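Local atomic coordinates of cadherin-5 (PDB entry 3PPE), a protein that mediates calcium-dependent, mainly homophilic adhesion between endothelial cells and helps couple actin fibres to their junctions. Residues E70-I75 and P87-I92; K107-S112 and T124-E129. All blocks are in the same frame, centred on the assembly; numbering follows the deposited sequence.

Contact 1: residues E70-I75 and P87-I92; sequences ELTAHI and PSKFII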
# COMPACT_ATOMS: atom_id res chain seq x y z
N GLU A 70 -13.79 2.94 -10.43
CA GLU A 70 -14.76 1.91 -10.08
C GLU A 70 -14.41 0.62 -10.82
O GLU A 70 -14.38 0.58 -12.05
CB GLU A 70 -16.19 2.38 -10.45
CG GLU A 70 -16.54 3.72 -9.77
CD GLU A 70 -18.03 4.08 -9.78
OE1 GLU A 70 -18.69 3.82 -10.81
OE2 GLU A 70 -18.53 4.65 -8.75
N LEU A 71 -14.11 -0.43 -10.07
CA LEU A 71 -13.80 -1.70 -10.69
C LEU A 71 -14.65 -2.83 -10.10
O LEU A 71 -15.32 -2.64 -9.08
CB LEU A 71 -12.30 -2.02 -10.54
CG LEU A 71 -11.25 -1.33 -11.43
CD1 LEU A 71 -10.97 0.12 -10.97
CD2 LEU A 71 -9.98 -2.12 -11.31
N THR A 72 -14.61 -4.00 -10.74
CA THR A 72 -15.33 -5.16 -10.24
C THR A 72 -14.38 -6.34 -10.27
O THR A 72 -13.68 -6.55 -11.26
CB THR A 72 -16.60 -5.47 -11.07
OG1 THR A 72 -17.47 -4.34 -10.99
CG2 THR A 72 -17.35 -6.68 -10.52
N ALA A 73 -14.35 -7.06 -9.16
CA ALA A 73 -13.48 -8.21 -9.02
C ALA A 73 -14.25 -9.52 -9.24
O ALA A 73 -15.42 -9.63 -8.88
CB ALA A 73 -12.81 -8.17 -7.63
N HIS A 74 -13.58 -10.50 -9.83
CA HIS A 74 -14.10 -11.86 -9.89
C HIS A 74 -13.06 -12.87 -9.39
O HIS A 74 -11.95 -12.49 -9.00
CB HIS A 74 -14.53 -12.21 -11.31
CG HIS A 74 -15.24 -11.10 -12.02
ND1 HIS A 74 -16.53 -11.22 -12.48
CD2 HIS A 74 -14.84 -9.85 -12.34
CE1 HIS A 74 -16.89 -10.09 -13.06
NE2 HIS A 74 -15.88 -9.24 -12.99
N ILE A 75 -13.43 -14.14 -9.40
CA ILE A 75 -12.47 -15.22 -9.23
C ILE A 75 -12.88 -16.46 -10.01
O ILE A 75 -13.97 -17.01 -9.80
CB ILE A 75 -12.29 -15.60 -7.75
CG1 ILE A 75 -11.13 -16.58 -7.58
CG2 ILE A 75 -13.58 -16.19 -7.19
CD1 ILE A 75 -10.69 -16.76 -6.14
N PRO A 87 -19.54 -11.40 -8.41
CA PRO A 87 -18.52 -10.38 -8.60
C PRO A 87 -18.56 -9.36 -7.43
O PRO A 87 -19.54 -9.30 -6.69
CB PRO A 87 -18.91 -9.73 -9.94
CG PRO A 87 -20.38 -10.05 -10.14
CD PRO A 87 -20.64 -11.35 -9.39
N SER A 88 -17.51 -8.58 -7.24
CA SER A 88 -17.48 -7.66 -6.09
C SER A 88 -17.00 -6.30 -6.57
O SER A 88 -15.87 -6.16 -7.04
CB SER A 88 -16.56 -8.21 -5.00
OG SER A 88 -16.52 -7.34 -3.90
N LYS A 89 -17.89 -5.31 -6.51
CA LYS A 89 -17.53 -3.92 -6.83
C LYS A 89 -16.63 -3.28 -5.76
O LYS A 89 -16.84 -3.44 -4.57
CB LYS A 89 -18.80 -3.06 -6.95
CG LYS A 89 -19.71 -3.38 -8.13
CD LYS A 89 -20.85 -2.31 -8.23
CE LYS A 89 -22.16 -2.74 -7.55
NZ LYS A 89 -23.28 -3.15 -8.51
N PHE A 90 -15.66 -2.48 -6.22
CA PHE A 90 -14.78 -1.78 -5.31
C PHE A 90 -14.30 -0.50 -5.98
O PHE A 90 -14.46 -0.32 -7.20
CB PHE A 90 -13.62 -2.68 -4.80
CG PHE A 90 -12.59 -3.06 -5.86
CD1 PHE A 90 -12.84 -4.08 -6.77
CD2 PHE A 90 -11.36 -2.41 -5.89
CE1 PHE A 90 -11.89 -4.44 -7.75
CE2 PHE A 90 -10.40 -2.74 -6.84
CZ PHE A 90 -10.66 -3.75 -7.79
N ILE A 91 -13.71 0.38 -5.19
CA ILE A 91 -13.18 1.62 -5.74
C ILE A 91 -11.70 1.71 -5.39
O ILE A 91 -11.31 1.43 -4.26
CB ILE A 91 -13.99 2.86 -5.23
CG1 ILE A 91 -15.39 2.85 -5.87
CG2 ILE A 91 -13.23 4.18 -5.51
CD1 ILE A 91 -16.48 3.85 -5.26
N ILE A 92 -10.90 2.04 -6.39
CA ILE A 92 -9.51 2.41 -6.17
C ILE A 92 -9.52 3.95 -6.06
O ILE A 92 -9.85 4.64 -7.02
CB ILE A 92 -8.58 1.94 -7.35
CG1 ILE A 92 -8.49 0.39 -7.42
CG2 ILE A 92 -7.18 2.53 -7.12
CD1 ILE A 92 -7.77 -0.12 -8.70
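The beta hairpin of strands 68-77 and 82-95 in the first cadherin domain brings Leu71 and Ala73 against Phe90 on the face that the second subunit's swapped N-terminal segment reaches. Four backbone hydrogen bonds hold the antiparallel strands: Leu71 and Phe90 exchange a reciprocal pair, Leu71 N to Phe90 O being 2.9 Å long, and Ala73 and Ser88 exchange the second. With CG set between its own backbone N and carbonyl carbon (chi1 69°), the Phe90 ring leans back across the hairpin. Leu71 CB settles over one ring face, 4.0 Å from the centroid, and Ala73 CB comes to 3.8 Å from Phe90 CE1. Leu71 CD1 meets Ile92 CD1 at 3.9 Å. On the other face of the sheet, Thr72 CG2 packs side by side with Pro87 CB, a tight 3.5 Å, and Pro87 CB also lies over the His74 ring, whose NE2 is hydrogen-bonded to Glu38. Trp4 of the second subunit meets the Phe90 ring, while Trp2 of the second subunit packs on Ala73 and Ser88. The hairpin therefore offers an apolar wall edged by the Ser88 hydroxyl, which accepts a bond from Trp4 NE1 of the second subunit, suiting the strand-swapped dimer.

Contact 2: residues K107-S112 and T124-E129; sequences KIFNGS and TKVTAE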
# COMPACT_ATOMS: atom_id res chain seq x y z
N LYS A 107 -7.17 37.75 -13.65
CA LYS A 107 -5.92 38.50 -13.65
C LYS A 107 -6.01 39.85 -12.90
O LYS A 107 -5.08 40.21 -12.17
CB LYS A 107 -5.55 38.79 -15.10
CG LYS A 107 -4.13 39.34 -15.26
CD LYS A 107 -3.06 38.26 -15.02
CE LYS A 107 -1.76 38.68 -15.70
NZ LYS A 107 -0.58 37.90 -15.18
N ILE A 108 -7.09 40.58 -13.14
CA ILE A 108 -7.38 41.87 -12.55
C ILE A 108 -8.80 41.86 -11.92
O ILE A 108 -9.81 41.52 -12.57
CB ILE A 108 -7.23 43.02 -13.59
CG1 ILE A 108 -5.82 43.03 -14.23
CG2 ILE A 108 -7.58 44.37 -12.96
CD1 ILE A 108 -5.64 44.12 -15.31
N PHE A 109 -8.84 42.19 -10.63
CA PHE A 109 -10.07 42.51 -9.92
C PHE A 109 -10.26 44.02 -9.79
O PHE A 109 -9.30 44.78 -9.75
CB PHE A 109 -10.07 41.88 -8.52
CG PHE A 109 -9.87 40.38 -8.51
CD1 PHE A 109 -8.57 39.83 -8.56
CD2 PHE A 109 -10.96 39.53 -8.38
CE1 PHE A 109 -8.40 38.41 -8.52
CE2 PHE A 109 -10.79 38.17 -8.30
CZ PHE A 109 -9.52 37.59 -8.38
N ASN A 110 -11.51 44.46 -9.71
CA ASN A 110 -11.81 45.88 -9.59
C ASN A 110 -12.70 46.09 -8.39
O ASN A 110 -13.62 45.29 -8.13
CB ASN A 110 -12.53 46.38 -10.86
CG ASN A 110 -11.65 46.34 -12.06
OD1 ASN A 110 -10.86 47.26 -12.30
ND2 ASN A 110 -11.73 45.27 -12.83
N GLY A 111 -12.44 47.15 -7.63
CA GLY A 111 -13.39 47.59 -6.63
C GLY A 111 -13.35 49.08 -6.42
O GLY A 111 -12.57 49.79 -7.02
N SER A 112 -14.22 49.53 -5.53
CA SER A 112 -14.24 50.94 -5.20
C SER A 112 -14.69 51.10 -3.76
O SER A 112 -15.33 50.23 -3.16
CB SER A 112 -15.16 51.73 -6.18
OG SER A 112 -16.52 51.53 -5.82
N THR A 124 -13.80 44.93 -1.50
CA THR A 124 -14.06 43.99 -2.55
C THR A 124 -13.48 42.64 -2.10
O THR A 124 -12.82 42.57 -1.06
CB THR A 124 -13.45 44.48 -3.90
OG1 THR A 124 -14.00 43.70 -4.94
CG2 THR A 124 -11.94 44.36 -3.96
N LYS A 125 -13.79 41.57 -2.83
CA LYS A 125 -13.29 40.26 -2.46
C LYS A 125 -12.48 39.72 -3.63
O LYS A 125 -12.90 39.83 -4.78
CB LYS A 125 -14.42 39.27 -2.13
CG LYS A 125 -13.88 37.95 -1.49
CD LYS A 125 -14.93 36.87 -1.41
CE LYS A 125 -14.35 35.53 -0.88
NZ LYS A 125 -13.21 34.96 -1.70
N VAL A 126 -11.31 39.16 -3.35
CA VAL A 126 -10.56 38.43 -4.37
C VAL A 126 -10.67 36.93 -4.02
O VAL A 126 -10.97 36.58 -2.86
CB VAL A 126 -9.06 38.92 -4.53
CG1 VAL A 126 -9.01 40.43 -4.85
CG2 VAL A 126 -8.16 38.61 -3.28
N THR A 127 -10.43 36.05 -4.98
CA THR A 127 -10.57 34.60 -4.78
C THR A 127 -9.53 33.89 -5.60
O THR A 127 -9.40 34.15 -6.80
CB THR A 127 -11.97 34.11 -5.26
OG1 THR A 127 -12.99 34.87 -4.63
CG2 THR A 127 -12.23 32.58 -4.94
N ALA A 128 -8.78 33.00 -4.96
CA ALA A 128 -7.92 32.03 -5.65
C ALA A 128 -8.41 30.62 -5.32
O ALA A 128 -8.92 30.37 -4.21
CB ALA A 128 -6.47 32.22 -5.24
N GLU A 129 -8.31 29.71 -6.29
CA GLU A 129 -8.78 28.33 -6.11
C GLU A 129 -7.57 27.42 -6.20
O GLU A 129 -6.66 27.65 -6.97
CB GLU A 129 -9.81 27.91 -7.17
CG GLU A 129 -10.99 28.84 -7.34
CD GLU A 129 -11.83 28.50 -8.57
OE1 GLU A 129 -11.26 28.21 -9.67
OE2 GLU A 129 -13.07 28.50 -8.43
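Phe109, on strand 108-114 of the second cadherin domain, extends its side chain over Val126. Its CB already lies 4.1 Å from Val126 CG1. CG is turned anti to the residue's own carbonyl carbon (chi1 -56°), directing the ring toward the 124-129 segment, and both CG and CD1 of Phe109 come to 3.8 Å from Val126 CG1. That methyl sits over one face of the ring, 20° off the normal, a CH-pi contact in which the two side chains cross at about a right angle. Phe109 CD2 lies 4.1 Å from Lys125 O. Farther out, Phe109 CE1 meets Val126 CB, CE2 approaches Val126 CA at 3.9 Å, and CZ ends 3.8 Å from Thr127 O, which lies at the ring edge. An alanine here would remove the ring and is likely to open a gap beside Val126, stripping CG1 of its aromatic cover. Toward the other end of the contact, Gly111 CA faces Thr124 CB at 4.1 Å. No hydrogen bond joins the two segments; Phe109 and Gly111 instead bond through their backbones to strand 194-202, and Val126 also touches Val197, Val180 and Phe104. The contact thus joins the two sheets of a beta sandwich, the Greek-key fold of cadherin domains.

In the fold
Two tandem cadherin repeats illustrate how one fold is fastened in different ways. From the N terminus, strands 6-10 and, after strand 19-23, 33-39 form the outer strands of a sheet; after strands 46-49 and 54-57, contact 1 closes the turn between 68-77 and 82-95, its central pair. The chain then crosses the linker, where Asp96, Ile97, Asn98, Asp99 and Asn100 bind calcium between the domains. Contact 2 closes a loop of 11 residues in the second domain, tying strand 108-114 of one sheet to strand 122-129 of another. The contacts follow in series, neither nested nor crossed, on opposite sides of the chain's centre. The centres of contact 1 and contact 2 are about 46 Å apart.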